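PDB 1FNN: CELL division control protein 6 from Pyrobaculum aerophilum, which binds ADP with magnesium, belongs to the Cdc6/Cdc18 family of AAA+ ATPases and is probably involved in regulating DNA replication. Local coordinates for residues E316-K319 with I320-E324; R62-W65 with E66-D70. One frame throughout, in Å; residues are numbered along the deposited sequence.

In the fold
Along the chain contact 2 comes first, at the C-terminal end of helix 57-68, and contact 1 follows much later, over the C-terminal two and a half turns of helix 311-324. They share neither helix nor sheet. Helix 57-68 follows strand 46-50 of the parallel sheet in the AAA domain, directly after the loop that grips ADP, whereas helix 311-324 belongs to the C-terminal winged-helix domain. Their centres lie about 59 Å apart on opposite sides of the chain's centre, and their nearest atoms are about 46 Å apart. One contact thus belongs to the nucleotide-binding end of this elongated molecule, the other to the end that, in winged-helix domains generally, often serves to bind DNA.

Contact 1: E316-K319 with I320-E324; sequences ESYK and IVCEE
Cys322 SG sits over one face of the Tyr318 ring, one helical turn further along, in a sulfur-aromatic contact. Cys322 SG lies 3.6 Å from the Tyr318 ring centroid and is displaced toward the rim on the hydroxyl side, with Tyr318 CZ and CE1 its nearest ring atoms. The two side chains adopt different first torsions that bring them together: the ring stands anti to the backbone N of Tyr318 (chi1 166°), while SG leans back beside the N of Cys322 (chi1 -78°). Beneath them Cys322 N donates to Tyr318 O at 2.9 Å, nearly straight. Val321 N binds Ser317 O, again at 2.9 Å, and Val321 CG2 rests 3.4 Å from the same Ser317 O.

On the exposed side, the extended Lys319 chain runs back to Glu316, where NZ meets OE2 at 3.1 Å on its syn side in a salt bridge.

Further out, Tyr318 OH is hydrogen-bonded to His289 ND1 and Arg330 N, and Ser317 OG to Ala296 O of helix 288-304. Pro329 touches both Tyr318 and Cys322. An alanine in place of Tyr318 would probably leave the Cys322 sulfur without its aromatic partner and His289 without its hydroxyl mate. The helix therefore carries two chemistries: a buried side joined to helix 288-304 of the winged-helix domain, and an exposed side bearing an ion pair.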
loop_
_atom_site.group_PDB
_atom_site.type_symbol
_atom_site.label_atom_id
_atom_site.label_comp_id
_atom_site.label_asym_id
_atom_site.label_seq_id
_atom_site.Cartn_x
_atom_site.Cartn_y
_atom_site.Cartn_z
ATOM N N GLU A 316 1.365 -33.739 14.193
ATOM C CA GLU A 316 0.646 -35.006 14.042
ATOM C C GLU A 316 0.491 -35.398 12.597
ATOM O O GLU A 316 0.580 -36.575 12.198
ATOM C CB GLU A 316 -0.691 -35.010 14.799
ATOM C CG GLU A 316 -0.472 -35.111 16.307
ATOM C CD GLU A 316 0.446 -36.280 16.689
ATOM O OE1 GLU A 316 0.290 -37.392 16.126
ATOM O OE2 GLU A 316 1.333 -36.069 17.553
ATOM N N SER A 317 0.277 -34.433 11.701
ATOM C CA SER A 317 0.193 -34.701 10.276
ATOM C C SER A 317 1.550 -35.237 9.773
ATOM O O SER A 317 1.600 -36.038 8.829
ATOM C CB SER A 317 -0.167 -33.377 9.557
ATOM O OG SER A 317 -0.166 -33.576 8.150
ATOM N N TYR A 318 2.608 -34.603 10.232
ATOM C CA TYR A 318 3.980 -34.886 9.840
ATOM C C TYR A 318 4.391 -36.326 10.227
ATOM O O TYR A 318 4.976 -37.039 9.413
ATOM C CB TYR A 318 4.928 -33.852 10.471
ATOM C CG TYR A 318 6.411 -34.226 10.410
ATOM C CD1 TYR A 318 7.190 -34.054 9.285
ATOM C CD2 TYR A 318 7.026 -34.774 11.542
ATOM C CE1 TYR A 318 8.532 -34.398 9.242
ATOM C CE2 TYR A 318 8.372 -35.124 11.511
ATOM C CZ TYR A 318 9.106 -34.939 10.384
ATOM O OH TYR A 318 10.458 -35.302 10.385
ATOM N N LYS A 319 3.949 -36.799 11.382
ATOM C CA LYS A 319 4.180 -38.229 11.713
ATOM C C LYS A 319 3.536 -39.174 10.721
ATOM O O LYS A 319 4.129 -40.154 10.222
ATOM C CB LYS A 319 3.665 -38.463 13.125
ATOM C CG LYS A 319 4.482 -37.688 14.152
ATOM C CD LYS A 319 3.850 -37.884 15.535
ATOM C CE LYS A 319 4.757 -37.218 16.559
ATOM N NZ LYS A 319 4.191 -37.213 17.936
ATOM N N ILE A 320 2.304 -38.866 10.284
ATOM C CA ILE A 320 1.623 -39.652 9.289
ATOM C C ILE A 320 2.349 -39.582 7.964
ATOM O O ILE A 320 2.508 -40.612 7.294
ATOM C CB ILE A 320 0.146 -39.191 9.107
ATOM C CG1 ILE A 320 -0.602 -39.539 10.397
ATOM C CG2 ILE A 320 -0.511 -39.818 7.882
ATOM C CD1 ILE A 320 -1.956 -38.866 10.539
ATOM N N VAL A 321 2.744 -38.377 7.534
ATOM C CA VAL A 321 3.439 -38.199 6.283
ATOM C C VAL A 321 4.729 -39.080 6.292
ATOM O O VAL A 321 5.124 -39.656 5.240
ATOM C CB VAL A 321 3.708 -36.730 5.987
ATOM C CG1 VAL A 321 4.736 -36.519 4.891
ATOM C CG2 VAL A 321 2.392 -36.006 5.542
ATOM N N CYS A 322 5.505 -38.949 7.345
ATOM C CA CYS A 322 6.775 -39.687 7.461
ATOM C C CYS A 322 6.607 -41.192 7.265
ATOM O O CYS A 322 7.303 -41.713 6.380
ATOM C CB CYS A 322 7.458 -39.389 8.800
ATOM S SG CYS A 322 8.291 -37.786 8.771
ATOM N N GLU A 323 5.649 -41.823 7.929
ATOM C CA GLU A 323 5.372 -43.230 7.742
ATOM C C GLU A 323 4.919 -43.619 6.350
ATOM O O GLU A 323 5.494 -44.545 5.731
ATOM C CB GLU A 323 4.320 -43.734 8.753
ATOM C CG GLU A 323 4.268 -45.255 8.863
ATOM C CD GLU A 323 5.653 -45.880 9.066
ATOM O OE1 GLU A 323 6.491 -45.310 9.809
ATOM O OE2 GLU A 323 5.883 -46.950 8.459
ATOM N N GLU A 324 4.157 -42.720 5.682
ATOM C CA GLU A 324 3.851 -42.957 4.285
ATOM C C GLU A 324 5.104 -43.077 3.445
ATOM O O GLU A 324 5.069 -43.779 2.412
ATOM C CB GLU A 324 3.100 -41.835 3.563
ATOM C CG GLU A 324 1.670 -41.657 3.914
ATOM C CD GLU A 324 1.011 -40.541 3.085
ATOM O OE1 GLU A 324 1.322 -40.271 1.903
ATOM O OE2 GLU A 324 0.137 -39.970 3.772
#

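Contact 2: R62-W65 with E66-D70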
loop_
_atom_site.group_PDB
_atom_site.type_symbol
_atom_site.label_atom_id
_atom_site.label_comp_id
_atom_site.label_asym_id
_atom_site.label_seq_id
_atom_site.Cartn_x
_atom_site.Cartn_y
_atom_site.Cartn_z
ATOM N N ARG A 62 -5.921 13.424 0.599
ATOM C CA ARG A 62 -7.294 13.592 0.176
ATOM C C ARG A 62 -8.190 13.812 1.383
ATOM O O ARG A 62 -9.160 14.585 1.338
ATOM C CB ARG A 62 -7.810 12.421 -0.703
ATOM C CG ARG A 62 -7.072 12.511 -2.067
ATOM C CD ARG A 62 -7.919 11.820 -3.110
ATOM N NE ARG A 62 -7.472 11.923 -4.461
ATOM C CZ ARG A 62 -7.443 12.861 -5.384
ATOM N NH1 ARG A 62 -7.892 14.103 -5.228
ATOM N NH2 ARG A 62 -6.926 12.557 -6.576
ATOM N N LYS A 63 -7.891 13.127 2.484
ATOM C CA LYS A 63 -8.670 13.267 3.693
ATOM C C LYS A 63 -8.476 14.674 4.284
ATOM O O LYS A 63 -9.446 15.274 4.795
ATOM C CB LYS A 63 -8.293 12.230 4.734
ATOM C CG LYS A 63 -8.883 12.485 6.110
ATOM C CD LYS A 63 -10.383 12.214 6.141
ATOM C CE LYS A 63 -10.848 10.894 5.599
ATOM N NZ LYS A 63 -12.344 10.693 5.720
ATOM N N LEU A 64 -7.224 15.122 4.252
ATOM C CA LEU A 64 -7.001 16.510 4.718
ATOM C C LEU A 64 -7.899 17.475 3.923
ATOM O O LEU A 64 -8.526 18.364 4.508
ATOM C CB LEU A 64 -5.541 16.875 4.538
ATOM C CG LEU A 64 -4.908 18.138 5.136
ATOM C CD1 LEU A 64 -5.063 19.327 4.213
ATOM C CD2 LEU A 64 -5.392 18.436 6.543
ATOM N N TRP A 65 -7.842 17.412 2.610
ATOM C CA TRP A 65 -8.697 18.289 1.775
ATOM C C TRP A 65 -10.167 18.179 2.140
ATOM O O TRP A 65 -10.947 19.158 2.208
ATOM C CB TRP A 65 -8.514 18.011 0.275
ATOM C CG TRP A 65 -9.441 18.917 -0.518
ATOM C CD1 TRP A 65 -10.529 18.542 -1.262
ATOM C CD2 TRP A 65 -9.337 20.339 -0.614
ATOM N NE1 TRP A 65 -11.087 19.670 -1.810
ATOM C CE2 TRP A 65 -10.405 20.780 -1.443
ATOM C CE3 TRP A 65 -8.451 21.278 -0.078
ATOM C CZ2 TRP A 65 -10.596 22.124 -1.742
ATOM C CZ3 TRP A 65 -8.656 22.627 -0.392
ATOM C CH2 TRP A 65 -9.719 23.028 -1.215
ATOM N N GLU A 66 -10.656 16.940 2.329
ATOM C CA GLU A 66 -12.029 16.669 2.653
ATOM C C GLU A 66 -12.400 17.424 3.941
ATOM O O GLU A 66 -13.485 18.037 3.960
ATOM C CB GLU A 66 -12.270 15.169 2.826
ATOM C CG GLU A 66 -13.683 14.702 3.115
ATOM C CD GLU A 66 -13.552 13.180 3.364
ATOM O OE1 GLU A 66 -13.263 12.412 2.437
ATOM O OE2 GLU A 66 -13.752 12.833 4.518
ATOM N N LEU A 67 -11.494 17.519 4.902
ATOM C CA LEU A 67 -11.829 18.217 6.138
ATOM C C LEU A 67 -11.867 19.740 5.975
ATOM O O LEU A 67 -12.382 20.418 6.851
ATOM C CB LEU A 67 -10.811 17.850 7.209
ATOM C CG LEU A 67 -10.799 16.363 7.593
ATOM C CD1 LEU A 67 -9.635 16.025 8.509
ATOM C CD2 LEU A 67 -12.132 15.959 8.216
ATOM N N TYR A 68 -11.173 20.292 4.986
ATOM C CA TYR A 68 -11.035 21.728 4.820
ATOM C C TYR A 68 -11.812 22.297 3.643
ATOM O O TYR A 68 -11.975 23.515 3.555
ATOM C CB TYR A 68 -9.557 22.100 4.598
ATOM C CG TYR A 68 -8.894 22.249 5.956
ATOM C CD1 TYR A 68 -8.953 23.457 6.634
ATOM C CD2 TYR A 68 -8.225 21.183 6.549
ATOM C CE1 TYR A 68 -8.360 23.619 7.875
ATOM C CE2 TYR A 68 -7.627 21.322 7.797
ATOM C CZ TYR A 68 -7.697 22.538 8.448
ATOM O OH TYR A 68 -7.105 22.685 9.679
ATOM N N LYS A 69 -12.398 21.446 2.838
ATOM C CA LYS A 69 -13.022 21.718 1.562
ATOM C C LYS A 69 -14.054 22.872 1.672
ATOM O O LYS A 69 -14.117 23.761 0.823
ATOM C CB LYS A 69 -13.873 20.477 1.240
ATOM C CG LYS A 69 -13.736 19.795 -0.070
ATOM C CD LYS A 69 -14.829 18.800 -0.391
ATOM C CE LYS A 69 -15.413 18.008 0.754
ATOM N NZ LYS A 69 -16.515 17.126 0.263
ATOM N N ASP A 70 -14.833 22.848 2.737
ATOM C CA ASP A 70 -15.894 23.869 2.839
ATOM C C ASP A 70 -15.499 25.044 3.701
ATOM O O ASP A 70 -16.360 25.823 4.097
ATOM C CB ASP A 70 -17.169 23.167 3.345
ATOM C CG ASP A 70 -17.627 22.191 2.264
ATOM O OD1 ASP A 70 -17.750 22.626 1.105
ATOM O OD2 ASP A 70 -17.855 21.007 2.573
#
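The Trp65 indole has Lys69 over one face, with CA 4.3 Å from the centroid of the six-membered ring in a CH-pi contact, set toward the rim. Lys69 CG reaches the pyrrole part of the same indole, 3.2 Å from Trp65 NE1, and the two side chains cross at about a right angle. The Tyr68 ring is met differently: Leu64 O lies at its edge, in plane, 3.5 Å from Tyr68 CD2, while Leu64 CD2 packs against CD2 and CE2 of that ring.

A salt bridge links Lys63 to Glu66 on another side of the helix, NZ standing 2.8 Å from OE2 on the syn side but 29° out of the carboxylate plane. The lysine chain bends at chi2 (72°) and again at chi3, which curls its amine round to the extended glutamate. Pro16 O takes a second hydrogen bond from this buried amine.

The backbone changes character along the segment. Glu66 N to Arg62 O, at 3.0 Å, is a regular helical bond, but Tyr68 N donates to Trp65 O, also at 3.0 Å, from above the carbonyl plane, a bond of i to i+3 spacing. Its bond to Leu64 O is weak, as is that of Lys69 N to Trp65 O.

Leu64 and Tyr68 face helix 23-38, packing on Leu33 and Leu37, and Tyr68 OH bonds to Asp30 and Arg38 there. Trp65 stacks on Phe76 and Arg62 makes a cation-pi contact with Tyr78, both on strand 75-80, so the helix that follows the nucleotide-binding loop packs on both helix 23-38 and strand 75-80, an outermost strand of the parallel sheet.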